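Local atomic coordinates of ribulose-1,5-bisphosphate carboxylase/oxygenase large subunit (Rhodopseudomonas palustris, PDB entry 3QFW), a protein that is a Rubisco-like protein that probably binds magnesium, and whose reaction may differ from the carboxylation carried out by genuine Rubisco. Residues P95-E103 / K262-R271; R274-N285 / F308-A319. All blocks are in the same frame, centred on the assembly; numbering follows the deposited sequence.

Contact 1: P95-E103 / K262-R271; sequences PDIALADVE and KIAAPLLLGR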
loop_
_atom_site.group_PDB
_atom_site.type_symbol
_atom_site.label_atom_id
_atom_site.label_comp_id
_atom_site.label_asym_id
_atom_site.label_seq_id
_atom_site.Cartn_x
_atom_site.Cartn_y
_atom_site.Cartn_z
ATOM N N PRO B 95 -11.022 10.342 7.230
ATOM C CA PRO B 95 -12.127 9.376 7.275
ATOM C C PRO B 95 -13.338 9.774 6.427
ATOM O O PRO B 95 -14.247 8.968 6.258
ATOM C CB PRO B 95 -12.518 9.396 8.757
ATOM C CG PRO B 95 -12.271 10.805 9.155
ATOM C CD PRO B 95 -11.032 11.240 8.402
ATOM N N ASP B 96 -13.346 10.996 5.904
ATOM C CA ASP B 96 -14.525 11.524 5.228
ATOM C C ASP B 96 -14.365 11.606 3.706
ATOM O O ASP B 96 -15.152 12.262 3.028
ATOM C CB ASP B 96 -14.882 12.901 5.799
ATOM C CG ASP B 96 -13.777 13.928 5.585
ATOM O OD1 ASP B 96 -12.663 13.528 5.184
ATOM O OD2 ASP B 96 -14.021 15.136 5.820
ATOM N N ILE B 97 -13.356 10.930 3.168
ATOM C CA ILE B 97 -13.036 11.085 1.757
ATOM C C ILE B 97 -12.668 9.766 1.089
ATOM O O ILE B 97 -12.045 8.894 1.698
ATOM C CB ILE B 97 -11.896 12.107 1.548
ATOM C CG1 ILE B 97 -11.610 12.309 0.055
ATOM C CG2 ILE B 97 -10.641 11.670 2.293
ATOM C CD1 ILE B 97 -10.596 13.399 -0.234
ATOM N N ALA B 98 -13.079 9.633 -0.167
ATOM C CA ALA B 98 -12.683 8.512 -0.998
ATOM C C ALA B 98 -12.263 9.054 -2.353
ATOM O O ALA B 98 -12.852 10.012 -2.851
ATOM C CB ALA B 98 -13.834 7.527 -1.158
ATOM N N LEU B 99 -11.230 8.463 -2.939
ATOM C CA LEU B 99 -10.828 8.816 -4.290
ATOM C C LEU B 99 -11.666 7.975 -5.260
ATOM O O LEU B 99 -11.573 6.759 -5.229
ATOM C CB LEU B 99 -9.342 8.514 -4.487
ATOM C CG LEU B 99 -8.860 8.700 -5.922
ATOM C CD1 LEU B 99 -8.952 10.170 -6.318
ATOM C CD2 LEU B 99 -7.450 8.160 -6.120
ATOM N N ALA B 100 -12.463 8.619 -6.112
ATOM C CA ALA B 100 -13.459 7.918 -6.948
ATOM C C ALA B 100 -13.059 7.686 -8.413
ATOM O O ALA B 100 -13.348 6.626 -8.978
ATOM C CB ALA B 100 -14.821 8.640 -6.887
ATOM N N ASP B 101 -12.428 8.678 -9.035
ATOM C CA ASP B 101 -11.975 8.542 -10.420
ATOM C C ASP B 101 -10.807 9.479 -10.700
ATOM O O ASP B 101 -10.546 10.404 -9.932
ATOM C CB ASP B 101 -13.114 8.835 -11.404
ATOM C CG ASP B 101 -12.919 8.146 -12.750
ATOM O OD1 ASP B 101 -11.932 7.393 -12.914
ATOM O OD2 ASP B 101 -13.764 8.354 -13.655
ATOM N N VAL B 102 -10.113 9.234 -11.807
ATOM C CA VAL B 102 -9.010 10.094 -12.230
ATOM C C VAL B 102 -9.026 10.209 -13.754
ATOM O O VAL B 102 -9.086 9.202 -14.465
ATOM C CB VAL B 102 -7.638 9.555 -11.752
ATOM C CG1 VAL B 102 -6.503 10.562 -12.045
ATOM C CG2 VAL B 102 -7.682 9.255 -10.267
ATOM N N GLU B 103 -8.996 11.441 -14.247
ATOM C CA GLU B 103 -8.871 11.686 -15.676
ATOM C C GLU B 103 -7.452 12.173 -15.935
ATOM O O GLU B 103 -7.107 13.300 -15.588
ATOM C CB GLU B 103 -9.894 12.728 -16.146
ATOM C CG GLU B 103 -11.336 12.402 -15.783
ATOM C CD GLU B 103 -12.319 13.469 -16.245
ATOM O OE1 GLU B 103 -11.881 14.466 -16.855
ATOM O OE2 GLU B 103 -13.535 13.310 -15.997
ATOM N N LYS B 262 -8.925 4.347 1.076
ATOM C CA LYS B 262 -10.245 4.420 0.477
ATOM C C LYS B 262 -10.187 4.919 -0.961
ATOM O O LYS B 262 -10.599 6.035 -1.259
ATOM C CB LYS B 262 -11.170 5.302 1.314
ATOM C CG LYS B 262 -12.647 5.095 1.030
ATOM C CD LYS B 262 -13.025 3.629 1.110
ATOM C CE LYS B 262 -14.458 3.460 1.589
ATOM N NZ LYS B 262 -14.809 2.027 1.802
ATOM N N ILE B 263 -9.650 4.078 -1.839
ATOM C CA ILE B 263 -9.704 4.311 -3.277
ATOM C C ILE B 263 -10.762 3.383 -3.861
ATOM O O ILE B 263 -10.736 2.181 -3.608
ATOM C CB ILE B 263 -8.347 4.013 -3.936
ATOM C CG1 ILE B 263 -7.230 4.829 -3.255
ATOM C CG2 ILE B 263 -8.407 4.287 -5.427
ATOM C CD1 ILE B 263 -5.857 4.635 -3.885
ATOM N N ALA B 264 -11.701 3.929 -4.629
ATOM C CA ALA B 264 -12.778 3.099 -5.169
ATOM C C ALA B 264 -12.212 1.955 -6.011
ATOM O O ALA B 264 -11.281 2.154 -6.803
ATOM C CB ALA B 264 -13.752 3.938 -5.998
ATOM N N ALA B 265 -12.789 0.767 -5.842
ATOM C CA ALA B 265 -12.310 -0.429 -6.547
ATOM C C ALA B 265 -12.298 -0.288 -8.059
ATOM O O ALA B 265 -11.347 -0.716 -8.718
ATOM C CB ALA B 265 -13.099 -1.667 -6.134
ATOM N N PRO B 266 -13.352 0.293 -8.635
ATOM C CA PRO B 266 -13.269 0.293 -10.099
ATOM C C PRO B 266 -12.076 1.108 -10.593
ATOM O O PRO B 266 -11.387 0.696 -11.518
ATOM C CB PRO B 266 -14.608 0.912 -10.539
ATOM C CG PRO B 266 -15.547 0.611 -9.402
ATOM C CD PRO B 266 -14.675 0.719 -8.146
ATOM N N LEU B 267 -11.813 2.246 -9.953
ATOM C CA LEU B 267 -10.698 3.082 -10.352
ATOM C C LEU B 267 -9.364 2.358 -10.135
ATOM O O LEU B 267 -8.489 2.375 -11.006
ATOM C CB LEU B 267 -10.720 4.384 -9.543
ATOM C CG LEU B 267 -9.407 5.165 -9.546
ATOM C CD1 LEU B 267 -9.086 5.681 -10.943
ATOM C CD2 LEU B 267 -9.453 6.323 -8.544
ATOM N N LEU B 268 -9.214 1.731 -8.969
ATOM C CA LEU B 268 -7.946 1.114 -8.589
ATOM C C LEU B 268 -7.673 -0.223 -9.285
ATOM O O LEU B 268 -6.679 -0.369 -9.993
ATOM C CB LEU B 268 -7.865 0.942 -7.067
ATOM C CG LEU B 268 -6.533 0.404 -6.541
ATOM C CD1 LEU B 268 -5.392 1.296 -6.993
ATOM C CD2 LEU B 268 -6.566 0.292 -5.009
ATOM N N LEU B 269 -8.554 -1.192 -9.070
ATOM C CA LEU B 269 -8.378 -2.539 -9.613
ATOM C C LEU B 269 -8.627 -2.587 -11.116
ATOM O O LEU B 269 -8.047 -3.409 -11.835
ATOM C CB LEU B 269 -9.350 -3.499 -8.939
ATOM C CG LEU B 269 -9.328 -3.551 -7.413
ATOM C CD1 LEU B 269 -10.180 -4.723 -6.967
ATOM C CD2 LEU B 269 -7.913 -3.694 -6.887
ATOM N N GLY B 270 -9.516 -1.721 -11.581
ATOM C CA GLY B 270 -9.832 -1.643 -12.990
ATOM C C GLY B 270 -8.875 -0.744 -13.743
ATOM O O GLY B 270 -8.002 -1.220 -14.461
ATOM N N ARG B 271 -9.037 0.564 -13.573
ATOM C CA ARG B 271 -8.331 1.519 -14.414
ATOM C C ARG B 271 -6.844 1.580 -14.098
ATOM O O ARG B 271 -6.005 1.379 -14.976
ATOM C CB ARG B 271 -8.969 2.912 -14.297
ATOM C CG ARG B 271 -8.164 4.031 -14.954
ATOM C CD ARG B 271 -8.998 5.288 -15.146
ATOM N NE ARG B 271 -9.901 5.132 -16.290
ATOM C CZ ARG B 271 -10.711 6.081 -16.744
ATOM N NH1 ARG B 271 -10.746 7.266 -16.148
ATOM N NH2 ARG B 271 -11.481 5.851 -17.805
HETATM O O HOH W 1 -14.274 4.113 -9.326
#
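Leu99 meets Ile263 and Leu267 where an edge of the N-terminal sheet runs against the start of helix 265-276. The backbones join at a single bridge. Leu99 N donates to Lys262 O. Ala264 N, at the N-cap position of the helix, donates to Leu99 O at 2.9 Å in an almost straight bond (179°).

The side chain of Leu99 points at the second segment. With its CG trans to the backbone N (chi1 173°), it lies alongside Ile263, CD2 4.0 Å from Ile263 CG2. Leu267 crosses it at about a right angle and uses both methyls. Its CD2 touches Leu99 CG at 3.6 Å and also packs on Val102 CG2. Its CD1 rests near Val102 N and Asp101 OD1. At the other end, Ala98 CB presses on Lys262 CG at a tight 3.5 Å, and the bent lysine chain then carries its amine away. Helix 80-88 lies beside this apolar patch, with Leu84 and Phe88 against Ile263 and Leu87 against Val102.

Arg271 closes the contact one helical turn after Leu267. Its chain is bent at chi3 (-77°), and it crosses Asp101 at about a right angle. NH1 donates to Val102 O at 3.1 Å, tilted from the carbonyl plane. Asp101 OD1 lies 3.4 Å from Arg271 NH1 but well out of the guanidinium plane, so this salt bridge rests on charge alone. The same OD1 takes a weak bond from Val102 N. A water donates to Ala100 O at 2.7 Å and accepts a weak bond from Leu267 N.

The chemistry implies a mixed seam: backbone bonds fix the register, leucines fill the middle, and the arginine probably offsets the aspartate's charge at the margin.

Contact 2: R274-N285 / F308-A319; sequences RLFGADATVFPN and FGKLNACIPTPA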
loop_
_atom_site.group_PDB
_atom_site.type_symbol
_atom_site.label_atom_id
_atom_site.label_comp_id
_atom_site.label_asym_id
_atom_site.label_seq_id
_atom_site.Cartn_x
_atom_site.Cartn_y
_atom_site.Cartn_z
ATOM N N ARG B 274 -4.818 -1.712 -14.653
ATOM C CA ARG B 274 -4.706 -1.815 -16.115
ATOM C C ARG B 274 -3.651 -0.850 -16.681
ATOM O O ARG B 274 -2.772 -1.250 -17.449
ATOM C CB ARG B 274 -6.069 -1.521 -16.744
ATOM C CG ARG B 274 -6.075 -1.412 -18.291
ATOM C CD ARG B 274 -7.428 -0.931 -18.777
ATOM N NE ARG B 274 -7.540 -0.896 -20.245
ATOM C CZ ARG B 274 -8.627 -0.487 -20.881
ATOM N NH1 ARG B 274 -9.682 -0.091 -20.178
ATOM N NH2 ARG B 274 -8.663 -0.468 -22.213
ATOM N N LEU B 275 -3.748 0.419 -16.290
ATOM C CA LEU B 275 -2.790 1.438 -16.707
ATOM C C LEU B 275 -1.355 0.977 -16.429
ATOM O O LEU B 275 -0.467 1.115 -17.270
ATOM C CB LEU B 275 -3.064 2.752 -15.945
ATOM C CG LEU B 275 -2.161 3.956 -16.219
ATOM C CD1 LEU B 275 -2.420 4.514 -17.613
ATOM C CD2 LEU B 275 -2.358 5.061 -15.189
ATOM N N PHE B 276 -1.136 0.440 -15.232
ATOM C CA PHE B 276 0.205 0.047 -14.802
ATOM C C PHE B 276 0.705 -1.271 -15.402
ATOM O O PHE B 276 1.896 -1.584 -15.290
ATOM C CB PHE B 276 0.281 0.003 -13.270
ATOM C CG PHE B 276 0.109 1.351 -12.627
ATOM C CD1 PHE B 276 0.513 2.502 -13.285
ATOM C CD2 PHE B 276 -0.486 1.473 -11.380
ATOM C CE1 PHE B 276 0.349 3.756 -12.697
ATOM C CE2 PHE B 276 -0.653 2.714 -10.792
ATOM C CZ PHE B 276 -0.239 3.856 -11.457
ATOM N N GLY B 277 -0.198 -2.044 -16.000
ATOM C CA GLY B 277 0.186 -3.211 -16.783
ATOM C C GLY B 277 -0.511 -4.533 -16.516
ATOM O O GLY B 277 -0.092 -5.566 -17.040
ATOM N N ALA B 278 -1.561 -4.532 -15.702
ATOM C CA ALA B 278 -2.240 -5.777 -15.397
ATOM C C ALA B 278 -3.006 -6.281 -16.640
ATOM O O ALA B 278 -3.749 -5.530 -17.259
ATOM C CB ALA B 278 -3.182 -5.595 -14.229
ATOM N N ASP B 279 -2.818 -7.547 -17.001
ATOM C CA ASP B 279 -3.563 -8.128 -18.120
ATOM C C ASP B 279 -4.877 -8.726 -17.653
ATOM O O ASP B 279 -5.857 -8.777 -18.417
ATOM C CB ASP B 279 -2.739 -9.184 -18.840
ATOM C CG ASP B 279 -1.437 -8.631 -19.368
ATOM O OD1 ASP B 279 -1.483 -7.772 -20.272
ATOM O OD2 ASP B 279 -0.377 -9.066 -18.882
ATOM N N ALA B 280 -4.898 -9.185 -16.408
ATOM C CA ALA B 280 -6.147 -9.589 -15.779
ATOM C C ALA B 280 -6.176 -9.003 -14.383
ATOM O O ALA B 280 -5.132 -8.729 -13.790
ATOM C CB ALA B 280 -6.290 -11.106 -15.732
ATOM N N THR B 281 -7.370 -8.795 -13.854
ATOM C CA THR B 281 -7.461 -8.189 -12.541
ATOM C C THR B 281 -8.534 -8.874 -11.690
ATOM O O THR B 281 -9.720 -8.920 -12.059
ATOM C CB THR B 281 -7.627 -6.647 -12.634
ATOM O OG1 THR B 281 -7.608 -6.086 -11.323
ATOM C CG2 THR B 281 -8.939 -6.254 -13.341
ATOM N N VAL B 282 -8.084 -9.437 -10.568
ATOM C CA VAL B 282 -8.941 -10.197 -9.669
ATOM C C VAL B 282 -9.671 -9.247 -8.715
ATOM O O VAL B 282 -9.097 -8.280 -8.239
ATOM C CB VAL B 282 -8.110 -11.219 -8.853
ATOM C CG1 VAL B 282 -8.982 -11.975 -7.850
ATOM C CG2 VAL B 282 -7.373 -12.179 -9.783
ATOM N N PHE B 283 -10.945 -9.525 -8.459
ATOM C CA PHE B 283 -11.748 -8.733 -7.527
ATOM C C PHE B 283 -12.902 -9.584 -7.022
ATOM O O PHE B 283 -13.377 -10.494 -7.729
ATOM C CB PHE B 283 -12.292 -7.466 -8.196
ATOM C CG PHE B 283 -13.241 -7.737 -9.347
ATOM C CD1 PHE B 283 -14.612 -7.630 -9.176
ATOM C CD2 PHE B 283 -12.748 -8.071 -10.593
ATOM C CE1 PHE B 283 -15.483 -7.861 -10.242
ATOM C CE2 PHE B 283 -13.612 -8.313 -11.669
ATOM C CZ PHE B 283 -14.976 -8.210 -11.484
ATOM N N PRO B 284 -13.356 -9.301 -5.800
ATOM C CA PRO B 284 -14.468 -10.057 -5.220
ATOM C C PRO B 284 -15.773 -9.699 -5.913
ATOM O O PRO B 284 -16.127 -8.522 -6.030
ATOM C CB PRO B 284 -14.465 -9.618 -3.746
ATOM C CG PRO B 284 -13.761 -8.299 -3.735
ATOM C CD PRO B 284 -12.760 -8.342 -4.843
ATOM N N ASN B 285 -16.466 -10.725 -6.400
ATOM C CA ASN B 285 -17.725 -10.552 -7.111
ATOM C C ASN B 285 -18.763 -10.037 -6.127
ATOM O O ASN B 285 -18.597 -10.185 -4.913
ATOM C CB ASN B 285 -18.163 -11.909 -7.688
ATOM C CG ASN B 285 -19.336 -11.799 -8.650
ATOM O OD1 ASN B 285 -19.299 -11.045 -9.621
ATOM N ND2 ASN B 285 -20.386 -12.561 -8.377
ATOM N N PHE B 308 -9.633 3.288 -23.504
ATOM C CA PHE B 308 -8.823 3.993 -22.520
ATOM C C PHE B 308 -7.544 4.353 -23.269
ATOM O O PHE B 308 -6.631 3.537 -23.391
ATOM C CB PHE B 308 -8.550 3.044 -21.345
ATOM C CG PHE B 308 -7.828 3.679 -20.181
ATOM C CD1 PHE B 308 -8.189 4.935 -19.705
ATOM C CD2 PHE B 308 -6.811 2.992 -19.534
ATOM C CE1 PHE B 308 -7.524 5.501 -18.615
ATOM C CE2 PHE B 308 -6.145 3.565 -18.439
ATOM C CZ PHE B 308 -6.512 4.812 -17.994
ATOM N N GLY B 309 -7.499 5.563 -23.819
ATOM C CA GLY B 309 -6.487 5.882 -24.815
ATOM C C GLY B 309 -6.313 4.757 -25.835
ATOM O O GLY B 309 -7.287 4.143 -26.279
ATOM N N LYS B 310 -5.061 4.480 -26.186
ATOM C CA LYS B 310 -4.703 3.382 -27.075
ATOM C C LYS B 310 -4.360 2.092 -26.325
ATOM O O LYS B 310 -3.758 1.186 -26.903
ATOM C CB LYS B 310 -3.502 3.791 -27.933
ATOM C CG LYS B 310 -3.830 4.792 -29.035
ATOM C CD LYS B 310 -2.574 5.487 -29.552
ATOM C CE LYS B 310 -2.103 6.565 -28.580
ATOM N NZ LYS B 310 -0.875 7.279 -29.051
ATOM N N LEU B 311 -4.742 2.004 -25.050
ATOM C CA LEU B 311 -4.324 0.887 -24.198
ATOM C C LEU B 311 -5.156 -0.386 -24.341
ATOM O O LEU B 311 -6.378 -0.330 -24.445
ATOM C CB LEU B 311 -4.332 1.318 -22.731
ATOM C CG LEU B 311 -3.432 2.527 -22.461
ATOM C CD1 LEU B 311 -3.291 2.750 -20.972
ATOM C CD2 LEU B 311 -2.079 2.309 -23.107
ATOM N N ASN B 312 -4.487 -1.533 -24.303
ATOM C CA ASN B 312 -5.192 -2.816 -24.316
ATOM C C ASN B 312 -6.167 -2.937 -23.148
ATOM O O ASN B 312 -5.968 -2.330 -22.084
ATOM C CB ASN B 312 -4.194 -3.977 -24.255
ATOM C CG ASN B 312 -3.421 -4.155 -25.543
ATOM O OD1 ASN B 312 -3.926 -3.854 -26.628
ATOM N ND2 ASN B 312 -2.192 -4.653 -25.435
ATOM N N ALA B 313 -7.215 -3.725 -23.348
ATOM C CA ALA B 313 -8.150 -4.064 -22.280
ATOM C C ALA B 313 -7.495 -5.042 -21.308
ATOM O O ALA B 313 -6.560 -5.753 -21.673
ATOM C CB ALA B 313 -9.429 -4.685 -22.882
ATOM N N CYS B 314 -7.987 -5.053 -20.070
ATOM C CA CYS B 314 -7.553 -5.978 -19.021
ATOM C C CYS B 314 -8.762 -6.855 -18.701
ATOM O O CYS B 314 -9.870 -6.332 -18.592
ATOM C CB CYS B 314 -7.124 -5.159 -17.778
ATOM S SG CYS B 314 -6.893 -6.063 -16.212
ATOM N N ILE B 315 -8.589 -8.171 -18.578
ATOM C CA ILE B 315 -9.754 -9.032 -18.321
ATOM C C ILE B 315 -10.191 -8.972 -16.860
ATOM O O ILE B 315 -9.429 -9.327 -15.967
ATOM C CB ILE B 315 -9.515 -10.525 -18.657
ATOM C CG1 ILE B 315 -8.649 -10.695 -19.907
ATOM C CG2 ILE B 315 -10.849 -11.258 -18.792
ATOM C CD1 ILE B 315 -7.186 -10.935 -19.563
ATOM N N PRO B 316 -11.438 -8.549 -16.615
ATOM C CA PRO B 316 -11.940 -8.566 -15.240
ATOM C C PRO B 316 -12.070 -10.007 -14.778
ATOM O O PRO B 316 -12.601 -10.846 -15.511
ATOM C CB PRO B 316 -13.325 -7.920 -15.344
ATOM C CG PRO B 316 -13.454 -7.421 -16.763
ATOM C CD PRO B 316 -12.473 -8.177 -17.595
ATOM N N THR B 317 -11.581 -10.300 -13.582
ATOM C CA THR B 317 -11.567 -11.668 -13.104
ATOM C C THR B 317 -12.251 -11.792 -11.751
ATOM O O THR B 317 -11.586 -11.772 -10.704
ATOM C CB THR B 317 -10.130 -12.181 -13.034
ATOM O OG1 THR B 317 -9.508 -12.005 -14.310
ATOM C CG2 THR B 317 -10.088 -13.640 -12.626
ATOM N N PRO B 318 -13.587 -11.919 -11.761
ATOM C CA PRO B 318 -14.385 -11.942 -10.529
ATOM C C PRO B 318 -14.143 -13.213 -9.743
ATOM O O PRO B 318 -13.927 -14.274 -10.334
ATOM C CB PRO B 318 -15.839 -11.954 -11.036
ATOM C CG PRO B 318 -15.782 -11.706 -12.466
ATOM C CD PRO B 318 -14.427 -12.042 -12.964
ATOM N N ALA B 319 -14.229 -13.099 -8.425
ATOM C CA ALA B 319 -14.005 -14.219 -7.523
ATOM C C ALA B 319 -15.007 -14.178 -6.375
ATOM O O ALA B 319 -15.420 -13.112 -5.927
ATOM C CB ALA B 319 -12.590 -14.206 -6.991
#
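This is a buried contact between two neighbouring parallel strands, 280-284 and 315-319, and between the end of helix 265-276 and the loop before strand 315-319, in the catalytic barrel domain. The strand axes come within 4.6 Å at closest, and their directions differ by 31°. Backbone bonds pass back and forth from Thr281 N to Ile315 O through to Asn285 N, which reaches Ala319 O at 2.6 Å. Ile315 O is gripped twice, by Thr281 N and Thr317 OG1 from opposite faces of its plane.

On one side of the sheet, Phe283 has its CG between the backbone N and carbonyl carbon (chi1 63°). This lays the ring beside Pro318, whose CA sits over a ring face in a CH-pi contact, 4.0 Å from the centroid. Pro316 CB meets the ring edge.

Before the strands, Arg274 reaches out fully extended. NE donates to Asn312 O at 2.8 Å and NH2 to Leu311 O at 3.2 Å. Phe308 CB covers one guanidinium face and Ala313 CA the other, while NH1 bonds to Ala303 O and Asp306 O. A leucine in place of Arg274 would probably leave the carbonyls of Leu311 and Asn312 without this donor and let the 308-313 loop shift. Leu275 CD1 packs on Phe308 and Leu311.

With helix 294-305 between them, the strands form a beta-alpha-beta unit, the repeating element of the TIM barrel seen in the Rubisco large-chain family.

The two contacts follow one another along the chain and share helix 265-276. Contact 1 uses its first part and contact 2 its last turn, so the helix joins them. Their centres are about 15 Å apart. Contact 1 ties the N-terminal antiparallel sheet to the barrel domain, while contact 2 lies deeper, within the parallel strands of the barrel itself. They also touch directly. Leu269 O is probably hydrogen-bonded to Thr281 OG1, Leu269 CD1 packs on Phe283, and Arg271 lies against Phe308. Together they carry a continuous path of packing from the N-terminal domain through one helix into the barrel wall.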